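Local coordinates for protein hydrolase (Thermococcus thioreducens, PDB 6IAH) that is a magnesium-binding phosphatase of the haloacid dehalogenase superfamily with diverse substrates, possibly including phosphoglycolate, at residues T107-R112 against K126-I131; E78-E81 against E86-R89. All coordinates share one frame; numbering follows the deposited sequence.

Contact 1 of 2, residues T107-R112 against K126-I131; sequences TFYLGR and KKERPI
The phenol of Y109, on the last turn of helix 100-110, donates a hydrogen bond to E128 OE2, with OH and OE2 2.6 Å apart, near the magnesium site of this HAD-type phosphatase. The oxygen lies at the edge of the tyrosine ring and in its plane, whereas the phenol meets the syn side of OE2 from 26° out of the carboxylate plane. Water 1 closes a second path, donating to Y109 OH at 2.9 Å and to E128 OE1 at 2.7 Å. The carboxylate is also gripped by S17 OG at OE2 and by R152, whose salt bridge to OE1 would probably stabilise its negative charge. A phenylalanine in place of Y109 would probably deprive OE2 of its phenolic donor and cost water 1 one of its two acceptors. In the next shell, the ring of Y18 meets that of Y109, and I12 and I163 touch E128. The side chain of E128 comes within about 5 Å of that of the magnesium ligand D8. Y109 reaches across because CG stands anti to the backbone N (chi1 180°), and its chain meets that of E128 at about a right angle, ring and carboxylate planes 43° apart.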
loop_
_atom_site.group_PDB
_atom_site.type_symbol
_atom_site.label_atom_id
_atom_site.label_comp_id
_atom_site.label_asym_id
_atom_site.label_seq_id
_atom_site.Cartn_x
_atom_site.Cartn_y
_atom_site.Cartn_z
ATOM N N THR A 107 11.818 -10.464 -4.833
ATOM C CA THR A 107 13.174 -10.647 -4.334
ATOM C C THR A 107 13.658 -9.376 -3.576
ATOM O O THR A 107 14.157 -9.489 -2.459
ATOM C CB THR A 107 14.126 -11.045 -5.491
ATOM O OG1 THR A 107 13.665 -12.291 -6.060
ATOM C CG2 THR A 107 15.559 -11.216 -4.996
ATOM N N PHE A 108 13.437 -8.200 -4.160
ATOM C CA PHE A 108 13.887 -6.924 -3.571
ATOM C C PHE A 108 13.012 -6.541 -2.339
ATOM O O PHE A 108 13.542 -6.100 -1.323
ATOM C CB PHE A 108 13.851 -5.779 -4.583
ATOM C CG PHE A 108 14.995 -5.762 -5.535
ATOM C CD1 PHE A 108 16.313 -5.769 -5.072
ATOM C CD2 PHE A 108 14.783 -5.683 -6.918
ATOM C CE1 PHE A 108 17.377 -5.738 -5.983
ATOM C CE2 PHE A 108 15.836 -5.662 -7.811
ATOM C CZ PHE A 108 17.125 -5.660 -7.351
ATOM N N TYR A 109 11.693 -6.758 -2.422
ATOM C CA TYR A 109 10.790 -6.279 -1.370
ATOM C C TYR A 109 10.787 -7.276 -0.192
ATOM O O TYR A 109 10.933 -6.852 0.961
ATOM C CB TYR A 109 9.346 -6.011 -1.896
ATOM C CG TYR A 109 8.440 -5.526 -0.777
ATOM C CD1 TYR A 109 8.562 -4.241 -0.263
ATOM C CD2 TYR A 109 7.514 -6.399 -0.179
ATOM C CE1 TYR A 109 7.776 -3.790 0.796
ATOM C CE2 TYR A 109 6.717 -5.971 0.867
ATOM C CZ TYR A 109 6.834 -4.692 1.349
ATOM O OH TYR A 109 6.051 -4.339 2.412
ATOM N N LEU A 110 10.598 -8.579 -0.496
ATOM C CA LEU A 110 10.524 -9.611 0.486
ATOM C C LEU A 110 11.877 -10.229 0.904
ATOM O O LEU A 110 11.984 -10.695 2.026
ATOM C CB LEU A 110 9.580 -10.732 0.038
ATOM C CG LEU A 110 8.120 -10.345 -0.181
ATOM C CD1 LEU A 110 7.387 -11.593 -0.635
ATOM C CD2 LEU A 110 7.479 -9.835 1.104
ATOM N N GLY A 111 12.869 -10.263 0.013
ATOM C CA GLY A 111 14.169 -10.827 0.340
ATOM C C GLY A 111 14.043 -12.263 0.741
ATOM O O GLY A 111 13.319 -13.025 0.087
ATOM N N ARG A 112 14.582 -12.593 1.920
ATOM C CA ARG A 112 14.574 -13.975 2.375
ATOM C C ARG A 112 13.197 -14.492 2.736
ATOM O O ARG A 112 13.033 -15.728 2.839
ATOM C CB ARG A 112 15.532 -14.208 3.529
ATOM C CG ARG A 112 16.970 -13.893 3.153
ATOM C CD ARG A 112 17.820 -14.020 4.386
ATOM N NE ARG A 112 19.237 -14.075 4.058
ATOM C CZ ARG A 112 20.214 -14.068 4.949
ATOM N NH1 ARG A 112 19.928 -13.953 6.216
ATOM N NH2 ARG A 112 21.466 -14.132 4.559
ATOM N N LYS A 126 11.872 -4.526 5.542
ATOM C CA LYS A 126 12.423 -4.323 6.861
ATOM C C LYS A 126 12.859 -2.867 7.087
ATOM O O LYS A 126 13.199 -2.527 8.205
ATOM C CB LYS A 126 13.532 -5.374 7.136
ATOM C CG LYS A 126 13.004 -6.806 6.924
ATOM C CD LYS A 126 13.982 -7.922 7.276
ATOM C CE LYS A 126 15.454 -7.577 6.990
ATOM N NZ LYS A 126 15.854 -7.427 5.550
ATOM N N LYS A 127 12.816 -2.010 6.059
ATOM C CA LYS A 127 13.011 -0.562 6.259
ATOM C C LYS A 127 11.727 0.155 6.711
ATOM O O LYS A 127 11.787 1.320 7.030
ATOM C CB LYS A 127 13.528 0.089 5.005
ATOM C CG LYS A 127 14.942 -0.386 4.616
ATOM C CD LYS A 127 15.492 0.604 3.602
ATOM C CE LYS A 127 16.729 0.107 2.877
ATOM N NZ LYS A 127 17.768 -0.269 3.859
ATOM N N GLU A 128 10.571 -0.546 6.704
ATOM C CA GLU A 128 9.295 -0.002 7.198
ATOM C C GLU A 128 9.389 0.091 8.750
ATOM O O GLU A 128 10.090 -0.745 9.416
ATOM C CB GLU A 128 8.132 -0.904 6.758
ATOM C CG GLU A 128 7.981 -0.968 5.239
ATOM C CD GLU A 128 6.925 -1.926 4.728
ATOM O OE1 GLU A 128 6.199 -2.443 5.585
ATOM O OE2 GLU A 128 6.813 -2.143 3.468
ATOM N N ARG A 129 8.706 1.092 9.317
ATOM C CA ARG A 129 8.814 1.414 10.737
ATOM C C ARG A 129 7.436 1.576 11.321
ATOM O O ARG A 129 6.531 2.123 10.659
ATOM C CB ARG A 129 9.534 2.759 10.886
ATOM C CG ARG A 129 10.999 2.648 10.553
ATOM C CD ARG A 129 11.842 3.839 10.988
ATOM N NE ARG A 129 11.163 5.149 11.062
ATOM C CZ ARG A 129 11.799 6.339 11.015
ATOM N NH1 ARG A 129 13.129 6.416 10.874
ATOM N NH2 ARG A 129 11.106 7.480 11.095
ATOM N N PRO A 130 7.264 1.157 12.577
ATOM C CA PRO A 130 5.950 1.331 13.202
ATOM C C PRO A 130 5.675 2.817 13.472
ATOM O O PRO A 130 6.609 3.580 13.798
ATOM C CB PRO A 130 6.077 0.511 14.490
ATOM C CG PRO A 130 7.519 0.527 14.803
ATOM C CD PRO A 130 8.200 0.462 13.483
ATOM N N ILE A 131 4.465 3.263 13.163
ATOM C CA ILE A 131 3.976 4.552 13.703
ATOM C C ILE A 131 3.247 4.280 15.017
ATOM O O ILE A 131 3.509 4.889 16.015
ATOM C CB ILE A 131 3.061 5.312 12.711
ATOM C CG1 ILE A 131 3.787 5.544 11.379
ATOM C CG2 ILE A 131 2.572 6.608 13.342
ATOM C CD1 ILE A 131 2.870 5.902 10.212
HETATM O O HOH W 1 5.873 -5.102 5.191
HETATM O O HOH W 2 14.156 -10.244 4.441
#

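Contact 2 of 2, residues E78-E81 against E86-R89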
loop_
_atom_site.group_PDB
_atom_site.type_symbol
_atom_site.label_atom_id
_atom_site.label_comp_id
_atom_site.label_asym_id
_atom_site.label_seq_id
_atom_site.Cartn_x
_atom_site.Cartn_y
_atom_site.Cartn_z
ATOM N N GLU A 78 3.030 12.478 -20.356
ATOM C CA GLU A 78 2.089 12.179 -21.422
ATOM C C GLU A 78 1.086 11.125 -20.915
ATOM O O GLU A 78 -0.031 11.086 -21.375
ATOM C CB GLU A 78 2.822 11.635 -22.659
ATOM C CG GLU A 78 1.896 11.013 -23.707
ATOM C CD GLU A 78 2.565 10.594 -25.023
ATOM O OE1 GLU A 78 3.812 10.542 -25.058
ATOM O OE2 GLU A 78 1.820 10.316 -26.020
ATOM N N PHE A 79 1.500 10.248 -19.995
ATOM C CA PHE A 79 0.679 9.050 -19.643
ATOM C C PHE A 79 -0.701 9.497 -19.105
ATOM O O PHE A 79 -0.759 10.366 -18.292
ATOM C CB PHE A 79 1.444 8.183 -18.616
ATOM C CG PHE A 79 0.729 6.925 -18.202
ATOM C CD1 PHE A 79 0.899 5.754 -18.913
ATOM C CD2 PHE A 79 -0.093 6.912 -17.077
ATOM C CE1 PHE A 79 0.229 4.608 -18.541
ATOM C CE2 PHE A 79 -0.738 5.754 -16.703
ATOM C CZ PHE A 79 -0.568 4.612 -17.441
ATOM N N PRO A 80 -1.801 8.906 -19.591
ATOM C CA PRO A 80 -3.134 9.411 -19.205
ATOM C C PRO A 80 -3.504 9.067 -17.784
ATOM O O PRO A 80 -3.242 7.957 -17.306
ATOM C CB PRO A 80 -4.099 8.696 -20.193
ATOM C CG PRO A 80 -3.359 7.500 -20.645
ATOM C CD PRO A 80 -1.896 7.928 -20.674
ATOM N N GLU A 81 -4.137 10.023 -17.119
ATOM C CA GLU A 81 -4.762 9.797 -15.869
ATOM C C GLU A 81 -5.658 8.585 -15.988
ATOM O O GLU A 81 -6.376 8.485 -16.949
ATOM C CB GLU A 81 -5.640 11.012 -15.534
ATOM C CG GLU A 81 -6.301 10.969 -14.181
ATOM C CD GLU A 81 -7.361 12.053 -14.040
ATOM O OE1 GLU A 81 -7.319 13.066 -14.797
ATOM O OE2 GLU A 81 -8.249 11.856 -13.187
ATOM N N GLU A 86 -1.582 -1.429 -20.302
ATOM C CA GLU A 86 -1.989 -1.537 -21.688
ATOM C C GLU A 86 -1.557 -0.370 -22.562
ATOM O O GLU A 86 -1.236 -0.565 -23.709
ATOM C CB GLU A 86 -3.523 -1.727 -21.764
ATOM C CG GLU A 86 -4.115 -1.618 -23.168
ATOM C CD GLU A 86 -5.632 -1.569 -23.098
ATOM O OE1 GLU A 86 -6.229 -2.589 -22.650
ATOM O OE2 GLU A 86 -6.201 -0.498 -23.442
ATOM N N TRP A 87 -1.642 0.841 -22.065
ATOM C CA TRP A 87 -1.208 1.998 -22.844
ATOM C C TRP A 87 0.281 1.878 -23.274
ATOM O O TRP A 87 0.625 2.170 -24.400
ATOM C CB TRP A 87 -1.439 3.280 -22.056
ATOM C CG TRP A 87 -1.188 4.591 -22.750
ATOM C CD1 TRP A 87 -2.116 5.345 -23.396
ATOM C CD2 TRP A 87 0.034 5.331 -22.810
ATOM N NE1 TRP A 87 -1.558 6.485 -23.873
ATOM C CE2 TRP A 87 -0.244 6.525 -23.520
ATOM C CE3 TRP A 87 1.340 5.100 -22.346
ATOM C CZ2 TRP A 87 0.749 7.511 -23.814
ATOM C CZ3 TRP A 87 2.345 6.092 -22.622
ATOM C CH2 TRP A 87 2.019 7.295 -23.300
ATOM N N VAL A 88 1.108 1.434 -22.344
ATOM C CA VAL A 88 2.527 1.275 -22.521
ATOM C C VAL A 88 2.838 0.157 -23.491
ATOM O O VAL A 88 3.618 0.324 -24.414
ATOM C CB VAL A 88 3.238 1.024 -21.156
ATOM C CG1 VAL A 88 4.752 1.048 -21.349
ATOM C CG2 VAL A 88 2.911 2.130 -20.136
ATOM N N ARG A 89 2.167 -0.992 -23.301
ATOM C CA ARG A 89 2.338 -2.123 -24.141
ATOM C C ARG A 89 1.906 -1.883 -25.554
ATOM O O ARG A 89 2.602 -2.306 -26.502
ATOM C CB ARG A 89 1.614 -3.352 -23.566
ATOM C CG ARG A 89 2.238 -3.824 -22.292
ATOM C CD ARG A 89 1.334 -4.872 -21.614
ATOM N NE ARG A 89 1.905 -5.382 -20.367
ATOM C CZ ARG A 89 1.303 -6.278 -19.577
ATOM N NH1 ARG A 89 0.096 -6.731 -19.948
ATOM N NH2 ARG A 89 1.867 -6.686 -18.421
#
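W87 projects from helix 85-92 toward the residues that follow helix 72-78, and its indole takes up contacts of three kinds with E78, F79 and P80. The aromatic contact is an offset edge-to-face pair: the edge of F79 is directed at the face of W87, the ring planes stand 79° apart, and the centroids of the phenyl and the six-membered indole ring are 5.4 Å apart. F79 CD1 makes the closest approach, 3.5 Å from W87 CE3. Both side chains have CG anti to the backbone N (chi1 -174° for W87, which sets its indole against the loop), and they slide past each other in opposite directions.

The CH-pi contact comes from P80. Its CD sits 3.6 Å from the centroid of the five-membered indole ring and only 13° off the normal, while CG leans over W87 CD1. The same CD also lies above the rim of one face of the neighbouring F79 ring.

The remaining contacts are van der Waals. The extended chain of E78 brings CG to 3.7 Å from W87 CZ2, at the benzo end of the indole, with its carboxylate plane steeply inclined to the ring. Deeper in, V88 CG2 lies 4.0 Å from F79 CE1.

F53 meets the F79 ring; F66, which touches both F79 and V88, and L65, which touches V88, extend the apolar contact to helix 56-68. The arrangement is that of two consecutive helices packed across a short loop, in the helical insertion that is probably the cap domain of this HAD phosphatase.

From the N terminus, strand 2-5 and the magnesium ligands D6 and D8 come first, followed by the helices that lead to contact 2. There, residues 78-81 meet 86-89 across a short four-residue connection, joining the end of helix 72-78 to helix 85-92. The chain then runs into helix 100-110, whose end opens contact 1; a 13-residue loop without helix or strand returns it to 126-131 and strand 129-130, which pairs with strand 12-13. The two closures are in series, neither enclosing nor crossing the other, with centres 29 Å apart and nearest atoms about 17 Å apart. Contact 2 ties neighbouring helices together at the periphery, whereas contact 1 links the helical region to the surroundings of the metal site.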